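Local structure of geranyltranstransferase (Stenotrophomonas maltophilia, 7LBJ) at residues A11-R19 with D286-L294; I22-P33 with M44-R54. The protein probably catalyses the magnesium-dependent chain-building condensation of isoprenoid diphosphates, as farnesyl diphosphate synthases and their longer-chain relatives do. All coordinates share one frame; numbering follows the deposited sequence.

Interaction 1: A11-R19 with D286-L294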
ATOM      1  N   ALA A  11      17.319   5.284  28.566  1.00 23.99           N
ATOM      2  CA  ALA A  11      16.901   4.632  27.329  1.00 27.19           C
ATOM      3  C   ALA A  11      16.089   3.379  27.623  1.00 23.11           C
ATOM      4  O   ALA A  11      15.099   3.099  26.941  1.00 20.78           O
ATOM      5  CB  ALA A  11      18.118   4.289  26.468  1.00 23.27           C
ATOM      6  N   GLU A  12      16.499   2.611  28.639  1.00 23.46           N
ATOM      7  CA  GLU A  12      15.804   1.364  28.939  1.00 22.24           C
ATOM      8  C   GLU A  12      14.350   1.624  29.329  1.00 24.34           C
ATOM      9  O   GLU A  12      13.443   0.907  28.895  1.00 23.22           O
ATOM     10  CB  GLU A  12      16.540   0.625  30.055  1.00 28.65           C
ATOM     11  CG  GLU A  12      15.775  -0.556  30.616  1.00 29.43           C
ATOM     12  CD  GLU A  12      16.442  -1.152  31.851  1.00 36.25           C
ATOM     13  OE1 GLU A  12      17.029  -0.389  32.655  1.00 41.40           O
ATOM     14  OE2 GLU A  12      16.392  -2.387  32.009  1.00 38.66           O
ATOM     15  N   VAL A  13      14.114   2.643  30.156  1.00 22.38           N
ATOM     16  CA  VAL A  13      12.755   3.003  30.556  1.00 24.41           C
ATOM     17  C   VAL A  13      11.957   3.523  29.364  1.00 22.10           C
ATOM     18  O   VAL A  13      10.782   3.172  29.184  1.00 22.02           O
ATOM     19  CB  VAL A  13      12.814   4.028  31.706  1.00 28.16           C
ATOM     20  CG1 VAL A  13      11.503   4.817  31.813  1.00 28.96           C
ATOM     21  CG2 VAL A  13      13.140   3.323  33.029  1.00 29.52           C
ATOM     22  N   LEU A  14      12.579   4.356  28.530  1.00 19.44           N
ATOM     23  CA  LEU A  14      11.907   4.862  27.330  1.00 20.46           C
ATOM     24  C   LEU A  14      11.510   3.734  26.391  1.00 18.75           C
ATOM     25  O   LEU A  14      10.397   3.739  25.842  1.00 19.46           O
ATOM     26  CB  LEU A  14      12.805   5.866  26.606  1.00 17.74           C
ATOM     27  CG  LEU A  14      13.019   7.210  27.308  1.00 23.73           C
ATOM     28  CD1 LEU A  14      14.072   8.052  26.592  1.00 22.30           C
ATOM     29  CD2 LEU A  14      11.689   7.977  27.425  1.00 25.54           C
ATOM     30  N   PHE A  15      12.408   2.769  26.166  1.00 19.02           N
ATOM     31  CA  PHE A  15      12.089   1.685  25.240  1.00 19.37           C
ATOM     32  C   PHE A  15      10.906   0.867  25.740  1.00 19.82           C
ATOM     33  O   PHE A  15      10.040   0.476  24.951  1.00 18.27           O
ATOM     34  CB  PHE A  15      13.290   0.761  25.027  1.00 19.12           C
ATOM     35  CG  PHE A  15      14.440   1.390  24.274  1.00 18.93           C
ATOM     36  CD1 PHE A  15      14.332   2.644  23.699  1.00 19.56           C
ATOM     37  CD2 PHE A  15      15.641   0.701  24.149  1.00 25.78           C
ATOM     38  CE1 PHE A  15      15.412   3.206  23.013  1.00 21.66           C
ATOM     39  CE2 PHE A  15      16.718   1.254  23.463  1.00 28.29           C
ATOM     40  CZ  PHE A  15      16.598   2.508  22.891  1.00 21.14           C
ATOM     41  N   ALA A  16      10.865   0.575  27.043  1.00 19.95           N
ATOM     42  CA  ALA A  16       9.710  -0.124  27.606  1.00 19.11           C
ATOM     43  C   ALA A  16       8.430   0.698  27.440  1.00 20.33           C
ATOM     44  O   ALA A  16       7.383   0.173  27.040  1.00 20.61           O
ATOM     45  CB  ALA A  16       9.970  -0.447  29.079  1.00 20.31           C
ATOM     46  N   ARG A  17       8.497   1.994  27.744  1.00 20.10           N
ATOM     47  CA  ARG A  17       7.321   2.845  27.607  0.53 23.45           C
ATOM     48  C   ARG A  17       6.832   2.898  26.161  1.00 20.87           C
ATOM     49  O   ARG A  17       5.623   2.816  25.900  1.00 19.38           O
ATOM     50  CB  ARG A  17       7.648   4.246  28.127  0.53 25.71           C
ATOM     51  CG  ARG A  17       6.565   5.274  27.919  0.53 29.02           C
ATOM     52  CD  ARG A  17       7.108   6.665  28.174  0.53 33.26           C
ATOM     53  NE  ARG A  17       7.519   6.843  29.559  0.53 28.10           N
ATOM     54  CZ  ARG A  17       6.829   7.530  30.457  0.53 35.70           C
ATOM     55  NH1 ARG A  17       5.694   8.135  30.144  0.53 36.22           N
ATOM     56  NH2 ARG A  17       7.290   7.616  31.700  0.53 39.98           N
ATOM     57  N   TRP A  18       7.756   3.031  25.204  1.00 19.94           N
ATOM     58  CA  TRP A  18       7.364   3.119  23.795  1.00 16.57           C
ATOM     59  C   TRP A  18       6.889   1.777  23.239  1.00 18.36           C
ATOM     60  O   TRP A  18       5.996   1.744  22.378  1.00 16.86           O
ATOM     61  CB  TRP A  18       8.538   3.648  22.965  1.00 14.41           C
ATOM     62  CG  TRP A  18       8.916   5.055  23.317  1.00 13.88           C
ATOM     63  CD1 TRP A  18       8.115   6.006  23.867  1.00 19.47           C
ATOM     64  CD2 TRP A  18      10.196   5.670  23.127  1.00 13.91           C
ATOM     65  NE1 TRP A  18       8.810   7.175  24.037  1.00 18.52           N
ATOM     66  CE2 TRP A  18      10.091   7.000  23.584  1.00 19.58           C
ATOM     67  CE3 TRP A  18      11.412   5.230  22.596  1.00 17.13           C
ATOM     68  CZ2 TRP A  18      11.169   7.900  23.544  1.00 16.86           C
ATOM     69  CZ3 TRP A  18      12.484   6.123  22.559  1.00 17.51           C
ATOM     70  CH2 TRP A  18      12.352   7.440  23.030  1.00 16.67           C
ATOM     71  N   ARG A  19       7.477   0.666  23.694  1.00 16.85           N
ATOM     72  CA  ARG A  19       6.982  -0.648  23.278  1.00 16.96           C
ATOM     73  C   ARG A  19       5.571  -0.906  23.798  1.00 19.69           C
ATOM     74  O   ARG A  19       4.735  -1.477  23.085  1.00 20.00           O
ATOM     75  CB  ARG A  19       7.939  -1.744  23.740  1.00 17.49           C
ATOM     76  CG  ARG A  19       9.178  -1.879  22.839  1.00 15.53           C
ATOM     77  CD  ARG A  19      10.287  -2.746  23.438  1.00 20.41           C
ATOM     78  NE  ARG A  19      11.378  -2.919  22.477  1.00 19.03           N
ATOM     79  CZ  ARG A  19      12.644  -3.132  22.803  1.00 17.98           C
ATOM     80  NH1 ARG A  19      13.036  -3.187  24.073  1.00 22.56           N
ATOM     81  NH2 ARG A  19      13.546  -3.274  21.833  1.00 19.91           N
ATOM     82  N   ASP A 286      20.470   9.888  23.765  1.00 20.27           N
ATOM     83  CA  ASP A 286      20.797   8.601  24.375  1.00 19.36           C
ATOM     84  C   ASP A 286      19.897   7.477  23.876  1.00 22.84           C
ATOM     85  O   ASP A 286      20.346   6.326  23.787  1.00 19.19           O
ATOM     86  CB  ASP A 286      20.734   8.688  25.906  1.00 22.97           C
ATOM     87  CG  ASP A 286      22.012   9.252  26.512  1.00 26.49           C
ATOM     88  OD1 ASP A 286      23.017   9.387  25.781  1.00 28.35           O
ATOM     89  OD2 ASP A 286      22.024   9.548  27.721  1.00 30.39           O
ATOM     90  N   ALA A 287      18.625   7.768  23.567  1.00 18.70           N
ATOM     91  CA  ALA A 287      17.749   6.724  23.043  1.00 19.24           C
ATOM     92  C   ALA A 287      18.233   6.248  21.674  1.00 17.45           C
ATOM     93  O   ALA A 287      18.359   5.039  21.435  1.00 18.86           O
ATOM     94  CB  ALA A 287      16.305   7.224  22.971  1.00 19.75           C
ATOM     95  N   LEU A 288      18.529   7.178  20.766  1.00 17.66           N
ATOM     96  CA  LEU A 288      19.081   6.768  19.475  1.00 16.47           C
ATOM     97  C   LEU A 288      20.395   6.019  19.663  1.00 17.08           C
ATOM     98  O   LEU A 288      20.639   5.004  19.000  1.00 18.45           O
ATOM     99  CB  LEU A 288      19.294   7.978  18.562  1.00 18.69           C
ATOM    100  CG  LEU A 288      18.104   8.489  17.759  1.00 21.33           C
ATOM    101  CD1 LEU A 288      18.540   9.681  16.929  1.00 21.71           C
ATOM    102  CD2 LEU A 288      17.554   7.388  16.855  1.00 19.83           C
ATOM    103  N   ARG A 289      21.247   6.499  20.575  1.00 17.57           N
ATOM    104  CA  ARG A 289      22.526   5.830  20.798  1.00 19.27           C
ATOM    105  C   ARG A 289      22.310   4.393  21.228  1.00 22.60           C
ATOM    106  O   ARG A 289      23.055   3.497  20.819  1.00 18.36           O
ATOM    107  CB  ARG A 289      23.346   6.564  21.853  1.00 21.95           C
ATOM    108  CG  ARG A 289      24.024   7.836  21.371  1.00 20.57           C
ATOM    109  CD  ARG A 289      24.666   8.554  22.577  1.00 21.37           C
ATOM    110  NE  ARG A 289      25.255   9.824  22.172  1.00 22.34           N
ATOM    111  CZ  ARG A 289      24.955  11.006  22.693  1.00 25.15           C
ATOM    112  NH1 ARG A 289      24.139  11.126  23.734  1.00 21.76           N
ATOM    113  NH2 ARG A 289      25.506  12.097  22.173  1.00 26.83           N
ATOM    114  N   ALA A 290      21.273   4.151  22.037  1.00 18.24           N
ATOM    115  CA  ALA A 290      21.039   2.808  22.544  1.00 20.85           C
ATOM    116  C   ALA A 290      20.437   1.897  21.490  1.00 20.64           C
ATOM    117  O   ALA A 290      20.637   0.676  21.557  1.00 20.86           O
ATOM    118  CB  ALA A 290      20.147   2.854  23.794  1.00 21.60           C
ATOM    119  N   LEU A 291      19.690   2.450  20.530  1.00 18.52           N
ATOM    120  CA  LEU A 291      19.236   1.632  19.409  1.00 18.30           C
ATOM    121  C   LEU A 291      20.412   1.201  18.546  1.00 19.48           C
ATOM    122  O   LEU A 291      20.445   0.072  18.048  1.00 18.55           O
ATOM    123  CB  LEU A 291      18.194   2.385  18.570  1.00 17.65           C
ATOM    124  CG  LEU A 291      16.884   2.699  19.292  1.00 18.77           C
ATOM    125  CD1 LEU A 291      15.984   3.615  18.458  1.00 18.42           C
ATOM    126  CD2 LEU A 291      16.150   1.407  19.650  1.00 20.96           C
ATOM    127  N   ALA A 292      21.403   2.080  18.383  1.00 17.17           N
ATOM    128  CA  ALA A 292      22.619   1.703  17.672  1.00 22.39           C
ATOM    129  C   ALA A 292      23.332   0.560  18.387  1.00 21.33           C
ATOM    130  O   ALA A 292      23.764  -0.410  17.755  1.00 21.15           O
ATOM    131  CB  ALA A 292      23.539   2.919  17.529  1.00 16.22           C
ATOM    132  N   THR A 293      23.453   0.653  19.712  1.00 19.09           N
ATOM    133  CA  THR A 293      24.079  -0.425  20.470  1.00 21.39           C
ATOM    134  C   THR A 293      23.287  -1.723  20.351  1.00 23.94           C
ATOM    135  O   THR A 293      23.871  -2.795  20.196  1.00 24.90           O
ATOM    136  CB  THR A 293      24.220  -0.004  21.936  1.00 25.29           C
ATOM    137  OG1 THR A 293      25.013   1.192  22.004  1.00 22.98           O
ATOM    138  CG2 THR A 293      24.866  -1.108  22.772  1.00 28.27           C
ATOM    139  N   LEU A 294      21.951  -1.651  20.415  1.00 27.46           N
ATOM    140  CA  LEU A 294      21.146  -2.863  20.248  1.00 24.32           C
ATOM    141  C   LEU A 294      21.343  -3.478  18.868  1.00 26.83           C
ATOM    142  O   LEU A 294      21.384  -4.702  18.728  1.00 28.10           O
ATOM    143  CB  LEU A 294      19.666  -2.558  20.470  1.00 29.09           C
ATOM    144  CG  LEU A 294      19.259  -2.337  21.929  1.00 35.99           C
ATOM    145  CD1 LEU A 294      17.772  -1.990  21.985  1.00 37.55           C
ATOM    146  CD2 LEU A 294      19.581  -3.554  22.808  1.00 37.76           C
TER

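Interaction 2: I22-P33 with M44-R54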
ATOM      1  N   ILE A  22       3.238   1.525  21.656  1.00 15.18           N
ATOM      2  CA  ILE A  22       2.932   1.111  20.285  1.00 17.00           C
ATOM      3  C   ILE A  22       2.028  -0.128  20.273  1.00 15.71           C
ATOM      4  O   ILE A  22       1.157  -0.263  19.395  1.00 15.57           O
ATOM      5  CB  ILE A  22       4.233   0.922  19.466  1.00 15.15           C
ATOM      6  CG1 ILE A  22       3.950   1.073  17.951  1.00 16.16           C
ATOM      7  CG2 ILE A  22       4.912  -0.425  19.733  1.00 15.77           C
ATOM      8  CD1 ILE A  22       3.556   2.485  17.545  1.00 16.19           C
ATOM      9  N   GLU A  23       2.173  -1.021  21.256  1.00 15.74           N
ATOM     10  CA  GLU A  23       1.252  -2.147  21.366  1.00 13.67           C
ATOM     11  C   GLU A  23      -0.186  -1.663  21.543  1.00 18.64           C
ATOM     12  O   GLU A  23      -1.112  -2.151  20.873  1.00 18.52           O
ATOM     13  CB  GLU A  23       1.662  -3.040  22.533  1.00 16.25           C
ATOM     14  CG  GLU A  23       0.985  -4.395  22.527  1.00 20.20           C
ATOM     15  CD  GLU A  23       1.504  -5.300  21.423  1.00 19.49           C
ATOM     16  OE1 GLU A  23       2.680  -5.143  21.017  1.00 18.82           O
ATOM     17  OE2 GLU A  23       0.731  -6.169  20.962  1.00 21.06           O
ATOM     18  N   SER A  24      -0.391  -0.700  22.443  1.00 16.12           N
ATOM     19  CA  SER A  24      -1.740  -0.203  22.706  0.55 19.16           C
ATOM     20  C   SER A  24      -2.289   0.569  21.512  1.00 16.89           C
ATOM     21  O   SER A  24      -3.488   0.489  21.209  1.00 18.63           O
ATOM     22  CB  SER A  24      -1.732   0.683  23.950  0.55 19.51           C
ATOM     23  OG  SER A  24      -3.009   1.248  24.175  0.55 21.50           O
ATOM     24  N   GLN A  25      -1.428   1.341  20.842  1.00 16.87           N
ATOM     25  CA  GLN A  25      -1.863   2.137  19.702  1.00 20.08           C
ATOM     26  C   GLN A  25      -2.263   1.241  18.539  1.00 19.45           C
ATOM     27  O   GLN A  25      -3.294   1.461  17.894  1.00 18.50           O
ATOM     28  CB  GLN A  25      -0.750   3.098  19.280  1.00 17.47           C
ATOM     29  CG  GLN A  25      -0.528   4.238  20.257  1.00 20.29           C
ATOM     30  CD  GLN A  25      -1.552   5.336  20.087  1.00 25.82           C
ATOM     31  OE1 GLN A  25      -1.984   5.614  18.976  1.00 25.01           O
ATOM     32  NE2 GLN A  25      -1.938   5.975  21.188  1.00 26.68           N
ATOM     33  N   LEU A  26      -1.444   0.233  18.248  1.00 15.50           N
ATOM     34  CA  LEU A  26      -1.767  -0.690  17.165  1.00 17.73           C
ATOM     35  C   LEU A  26      -3.042  -1.470  17.463  1.00 18.55           C
ATOM     36  O   LEU A  26      -3.848  -1.725  16.559  1.00 17.20           O
ATOM     37  CB  LEU A  26      -0.595  -1.644  16.939  1.00 14.77           C
ATOM     38  CG  LEU A  26       0.643  -1.040  16.281  1.00 14.19           C
ATOM     39  CD1 LEU A  26       1.867  -1.958  16.520  1.00 15.82           C
ATOM     40  CD2 LEU A  26       0.452  -0.783  14.768  1.00 20.15           C
ATOM     41  N   ASP A  27      -3.234  -1.884  18.717  1.00 17.28           N
ATOM     42  CA  ASP A  27      -4.456  -2.606  19.057  1.00 17.02           C
ATOM     43  C   ASP A  27      -5.686  -1.742  18.801  1.00 20.17           C
ATOM     44  O   ASP A  27      -6.697  -2.223  18.270  1.00 21.30           O
ATOM     45  CB  ASP A  27      -4.404  -3.070  20.516  1.00 21.99           C
ATOM     46  CG  ASP A  27      -5.705  -3.708  20.983  1.00 31.13           C
ATOM     47  OD1 ASP A  27      -6.080  -4.785  20.459  1.00 28.62           O
ATOM     48  OD2 ASP A  27      -6.355  -3.130  21.883  1.00 42.61           O
ATOM     49  N   ALA A  28      -5.609  -0.454  19.140  1.00 19.62           N
ATOM     50  CA  ALA A  28      -6.757   0.423  18.922  1.00 18.69           C
ATOM     51  C   ALA A  28      -6.920   0.785  17.448  1.00 21.55           C
ATOM     52  O   ALA A  28      -8.034   1.086  17.010  1.00 23.06           O
ATOM     53  CB  ALA A  28      -6.620   1.694  19.761  1.00 22.44           C
ATOM     54  N   ALA A  29      -5.831   0.769  16.674  1.00 19.65           N
ATOM     55  CA  ALA A  29      -5.866   1.168  15.263  1.00 21.17           C
ATOM     56  C   ALA A  29      -6.334   0.074  14.309  1.00 22.45           C
ATOM     57  O   ALA A  29      -6.728   0.392  13.179  1.00 20.92           O
ATOM     58  CB  ALA A  29      -4.481   1.624  14.797  1.00 21.78           C
ATOM     59  N   LEU A  30      -6.294  -1.163  14.708  1.00 21.96           N
ATOM     60  CA  LEU A  30      -6.693  -2.236  13.812  1.00 21.27           C
ATOM     61  C   LEU A  30      -8.153  -2.629  14.024  1.00 23.28           C
ATOM     62  O   LEU A  30      -8.669  -2.555  15.144  1.00 23.71           O
ATOM     63  CB  LEU A  30      -5.802  -3.458  14.038  1.00 18.20           C
ATOM     64  CG  LEU A  30      -4.357  -3.257  13.609  1.00 17.79           C
ATOM     65  CD1 LEU A  30      -3.551  -4.398  14.174  1.00 20.75           C
ATOM     66  CD2 LEU A  30      -4.255  -3.228  12.086  1.00 19.14           C
ATOM     67  N   PRO A  31      -8.833  -3.081  12.962  1.00 22.48           N
ATOM     68  CA  PRO A  31     -10.233  -3.505  13.102  1.00 26.97           C
ATOM     69  C   PRO A  31     -10.380  -4.664  14.073  1.00 30.12           C
ATOM     70  O   PRO A  31      -9.471  -5.479  14.246  1.00 23.92           O
ATOM     71  CB  PRO A  31     -10.624  -3.931  11.683  1.00 29.13           C
ATOM     72  CG  PRO A  31      -9.565  -3.356  10.776  1.00 30.92           C
ATOM     73  CD  PRO A  31      -8.318  -3.283  11.595  1.00 26.69           C
ATOM     74  N   SER A  32     -11.552  -4.739  14.697  1.00 27.97           N
ATOM     75  CA  SER A  32     -11.809  -5.768  15.689  1.00 27.55           C
ATOM     76  C   SER A  32     -11.940  -7.132  15.025  1.00 28.34           C
ATOM     77  O   SER A  32     -12.503  -7.243  13.935  1.00 30.49           O
ATOM     78  CB  SER A  32     -13.094  -5.466  16.467  1.00 38.15           C
ATOM     79  OG  SER A  32     -13.662  -6.671  16.975  1.00 36.46           O
ATOM     80  N   PRO A  33     -11.466  -8.196  15.674  1.00 28.54           N
ATOM     81  CA  PRO A  33     -11.671  -9.544  15.127  1.00 31.02           C
ATOM     82  C   PRO A  33     -13.127  -9.972  15.101  1.00 35.50           C
ATOM     83  O   PRO A  33     -13.451 -10.965  14.437  1.00 36.64           O
ATOM     84  CB  PRO A  33     -10.845 -10.425  16.072  1.00 31.32           C
ATOM     85  CG  PRO A  33     -10.859  -9.665  17.371  1.00 37.04           C
ATOM     86  CD  PRO A  33     -10.796  -8.218  16.984  1.00 32.27           C
ATOM     87  N   MET A  44      -4.783  -9.866  10.257  1.00 14.40           N
ATOM     88  CA  MET A  44      -4.058  -8.609  10.361  1.00 14.69           C
ATOM     89  C   MET A  44      -3.481  -8.428  11.765  1.00 15.85           C
ATOM     90  O   MET A  44      -2.307  -8.069  11.929  1.00 16.21           O
ATOM     91  CB  MET A  44      -4.989  -7.453   9.998  1.00 16.99           C
ATOM     92  CG  MET A  44      -5.343  -7.403   8.499  1.00 14.67           C
ATOM     93  SD  MET A  44      -6.705  -6.240   8.197  1.00 17.11           S
ATOM     94  CE  MET A  44      -5.895  -4.664   8.499  1.00 17.65           C
ATOM     95  N   ARG A  45      -4.294  -8.681  12.793  1.00 15.45           N
ATOM     96  CA  ARG A  45      -3.822  -8.517  14.166  1.00 17.25           C
ATOM     97  C   ARG A  45      -2.768  -9.550  14.513  1.00 16.20           C
ATOM     98  O   ARG A  45      -1.764  -9.223  15.155  1.00 18.15           O
ATOM     99  CB  ARG A  45      -4.989  -8.621  15.145  1.00 16.13           C
ATOM    100  CG  ARG A  45      -5.908  -7.432  15.095  1.00 17.34           C
ATOM    101  CD  ARG A  45      -7.207  -7.665  15.867  1.00 23.96           C
ATOM    102  NE  ARG A  45      -7.759  -6.353  16.146  1.00 25.05           N
ATOM    103  CZ  ARG A  45      -7.466  -5.637  17.223  1.00 23.00           C
ATOM    104  NH1 ARG A  45      -6.864  -6.175  18.270  1.00 24.42           N
ATOM    105  NH2 ARG A  45      -7.799  -4.349  17.253  1.00 26.32           N
ATOM    106  N   TYR A  46      -2.996 -10.806  14.115  1.00 16.47           N
ATOM    107  CA  TYR A  46      -2.020 -11.863  14.358  1.00 16.21           C
ATOM    108  C   TYR A  46      -0.656 -11.495  13.799  1.00 19.65           C
ATOM    109  O   TYR A  46       0.383 -11.884  14.362  1.00 16.37           O
ATOM    110  CB  TYR A  46      -2.515 -13.162  13.727  1.00 18.49           C
ATOM    111  CG  TYR A  46      -1.648 -14.376  13.949  1.00 19.82           C
ATOM    112  CD1 TYR A  46      -1.735 -15.108  15.128  1.00 21.92           C
ATOM    113  CD2 TYR A  46      -0.762 -14.813  12.973  1.00 22.85           C
ATOM    114  CE1 TYR A  46      -0.954 -16.242  15.334  1.00 25.27           C
ATOM    115  CE2 TYR A  46       0.038 -15.953  13.179  1.00 23.04           C
ATOM    116  CZ  TYR A  46      -0.068 -16.662  14.358  1.00 28.98           C
ATOM    117  OH  TYR A  46       0.717 -17.797  14.560  1.00 25.98           O
ATOM    118  N   SER A  47      -0.643 -10.756  12.689  1.00 15.70           N
ATOM    119  CA  SER A  47       0.584 -10.402  11.996  1.00 16.49           C
ATOM    120  C   SER A  47       1.305  -9.201  12.591  1.00 18.31           C
ATOM    121  O   SER A  47       2.428  -8.918  12.165  1.00 18.87           O
ATOM    122  CB  SER A  47       0.277 -10.098  10.512  1.00 16.18           C
ATOM    123  OG  SER A  47      -0.368 -11.199   9.893  1.00 18.17           O
ATOM    124  N   VAL A  48       0.704  -8.451  13.520  1.00 16.89           N
ATOM    125  CA  VAL A  48       1.452  -7.300  14.010  1.00 16.32           C
ATOM    126  C   VAL A  48       1.394  -7.134  15.529  1.00 20.24           C
ATOM    127  O   VAL A  48       2.317  -6.559  16.115  1.00 19.09           O
ATOM    128  CB  VAL A  48       1.016  -6.014  13.274  1.00 25.33           C
ATOM    129  CG1 VAL A  48      -0.291  -5.551  13.746  1.00 20.82           C
ATOM    130  CG2 VAL A  48       2.063  -4.920  13.456  1.00 22.90           C
ATOM    131  N   LEU A  49       0.365  -7.670  16.191  1.00 16.07           N
ATOM    132  CA  LEU A  49       0.301  -7.541  17.639  1.00 18.60           C
ATOM    133  C   LEU A  49       1.116  -8.649  18.305  1.00 23.13           C
ATOM    134  O   LEU A  49       1.496  -9.646  17.680  1.00 22.87           O
ATOM    135  CB  LEU A  49      -1.152  -7.572  18.152  1.00 20.18           C
ATOM    136  CG  LEU A  49      -2.087  -6.479  17.576  1.00 15.33           C
ATOM    137  CD1 LEU A  49      -3.494  -6.540  18.134  1.00 21.40           C
ATOM    138  CD2 LEU A  49      -1.488  -5.094  17.788  1.00 17.33           C
ATOM    139  N   GLY A  50       1.385  -8.458  19.589  1.00 20.59           N
ATOM    140  CA  GLY A  50       2.066  -9.465  20.377  1.00 26.80           C
ATOM    141  C   GLY A  50       3.524  -9.188  20.667  1.00 25.62           C
ATOM    142  O   GLY A  50       4.273 -10.142  20.931  1.00 27.69           O
ATOM    143  N   GLY A  51       3.952  -7.928  20.626  1.00 22.45           N
ATOM    144  CA  GLY A  51       5.266  -7.562  21.124  1.00 22.51           C
ATOM    145  C   GLY A  51       6.371  -7.587  20.090  1.00 25.48           C
ATOM    146  O   GLY A  51       6.143  -7.239  18.930  1.00 26.85           O
ATOM    147  N   GLY A  52       7.574  -7.991  20.495  1.00 22.97           N
ATOM    148  CA  GLY A  52       8.723  -7.924  19.611  1.00 24.21           C
ATOM    149  C   GLY A  52       9.551  -6.671  19.840  1.00 25.63           C
ATOM    150  O   GLY A  52       9.227  -5.802  20.656  1.00 23.66           O
ATOM    151  N   LYS A  53      10.658  -6.587  19.084  1.00 22.55           N
ATOM    152  CA  LYS A  53      11.630  -5.519  19.317  1.00 21.46           C
ATOM    153  C   LYS A  53      11.054  -4.143  19.021  1.00 17.12           C
ATOM    154  O   LYS A  53      11.458  -3.172  19.669  1.00 18.01           O
ATOM    155  CB  LYS A  53      12.900  -5.727  18.481  1.00 21.23           C
ATOM    156  CG  LYS A  53      13.713  -6.969  18.804  1.00 27.15           C
ATOM    157  CD  LYS A  53      14.778  -7.178  17.715  1.00 38.07           C
ATOM    158  CE  LYS A  53      15.510  -8.497  17.866  1.00 47.45           C
ATOM    159  NZ  LYS A  53      16.636  -8.376  18.824  1.00 59.14           N
ATOM    160  N   ARG A  54      10.141  -4.034  18.038  1.00 17.35           N
ATOM    161  CA  ARG A  54       9.561  -2.754  17.598  1.00 15.15           C
ATOM    162  C   ARG A  54      10.657  -1.751  17.231  1.00 16.12           C
ATOM    163  O   ARG A  54      10.579  -0.564  17.554  1.00 13.93           O
ATOM    164  CB  ARG A  54       8.627  -2.160  18.665  1.00 15.69           C
ATOM    165  CG  ARG A  54       7.519  -3.083  19.151  1.00 16.00           C
ATOM    166  CD  ARG A  54       6.567  -3.488  18.019  1.00 15.33           C
ATOM    167  NE  ARG A  54       5.327  -4.065  18.549  1.00 15.96           N
ATOM    168  CZ  ARG A  54       4.448  -4.726  17.811  1.00 18.86           C
ATOM    169  NH1 ARG A  54       4.641  -4.911  16.506  1.00 16.33           N
ATOM    170  NH2 ARG A  54       3.356  -5.221  18.389  1.00 16.72           N
TER
HETATM  171  O   HOH W   1       4.995  -3.793  21.473  1.00 16.32           O

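Interaction 1: A11-R19 with D286-L294
A11 meets the backbone of helix 286-297 at D286, where its CB lies 4.0 Å from the D286 carbonyl O. The two helices cross almost at right angles, -85°, with their axes 9.5 Å apart. A287 is the small residue at the crossing. Its CB faces the edge of the W18 ring, 4.0 Å from CH2, and the CD1 methyl of L14 lies nearby. The A287 carbonyl O meets the edge of the F15 ring, in the ring plane, 3.4 Å from CZ. That same O accepts the helical bond from L291 N. A290 CB touches both A11 CB and F15 CZ, 3.7 Å from each. L291 crosses the F15 side chain obliquely, its CD2 3.5 Å from CZ. The L294 and F15 side chains run past each other in opposite directions, with L294 CD1 at F15 CE2. F15 is thus a knob in the hole formed by A287, A290, L291 and L294. Its CG lies anti to the carbonyl carbon (chi1 -68°), which sends the ring across to helix 286-297. The contact between these N-terminal and C-terminal segments is mainly apolar packing, with no hydrogen bond or salt bridge across it.

Interaction 2: I22-P33 with M44-R54
E23 reaches R54 because its CG lies anti to the backbone N (chi1 -166°) and its chain then bends at chi2. R54 also bends at chi2 (-62°), and its guanidinium ends beside the E23 carboxylate and V48 O. G50 to R54 form the glycine-rich GGGKR loop of the polyprenyl synthase family. In relatives this region contributes to the isopentenyl diphosphate site, probably so here, while R54 itself is turned inward. E23 OE2 takes a nearly straight bond from G50 N at 2.7 Å. E23 OE1 accepts a salt bridge from R54 NH2 at 2.7 Å, syn but tilted out of the carboxylate plane, and a weak bond from G51 N. Water 1 joins E23 OE1 to R54 NE. The R54 guanidinium is held flat: NH1 and NH2 both point at V48 O, G51 O lies over the centre of one face, and L26 CD1 over the opposite face, toward its rim. R54 NH1 also pairs with E82. L30 CD1 packs tightly on V48 CG1. M44 CE lies against L30 and P31, and M44 packs on A156 of the second subunit. At the far end R45 NH1 makes a salt bridge with D27 OD1, 2.7 Å away on the anti side, tilted out of the carboxylate plane. R45 NH2 is shared by D27 O at 2.6 Å and L30 O at 2.9 Å, and R45 NE meets P31 O at 2.7 Å with an N-H...O angle of 173°.

Both interactions use helix 11-29: interaction 1 its first half, interaction 2 its second half and the turn beyond. Their centres lie about 20 Å apart, and along the chain interaction 2 is nested inside the loop closed by interaction 1. They meet at R19, whose NE is 2.8 Å from K53 O, a probable hydrogen bond, and whose CG is 4.2 Å from R54 CB. Helix 55-65 lies against both: W18 stacks on Y61, L291 touches L59, and I22 packs on P57 and Y61. Helix 11-29 thus connects helix 286-297 to the glycine-rich loop, which as in relatives probably borders the substrate diphosphate site. K53 NZ also hydrogen-bonds to H300 O, at the C-terminus.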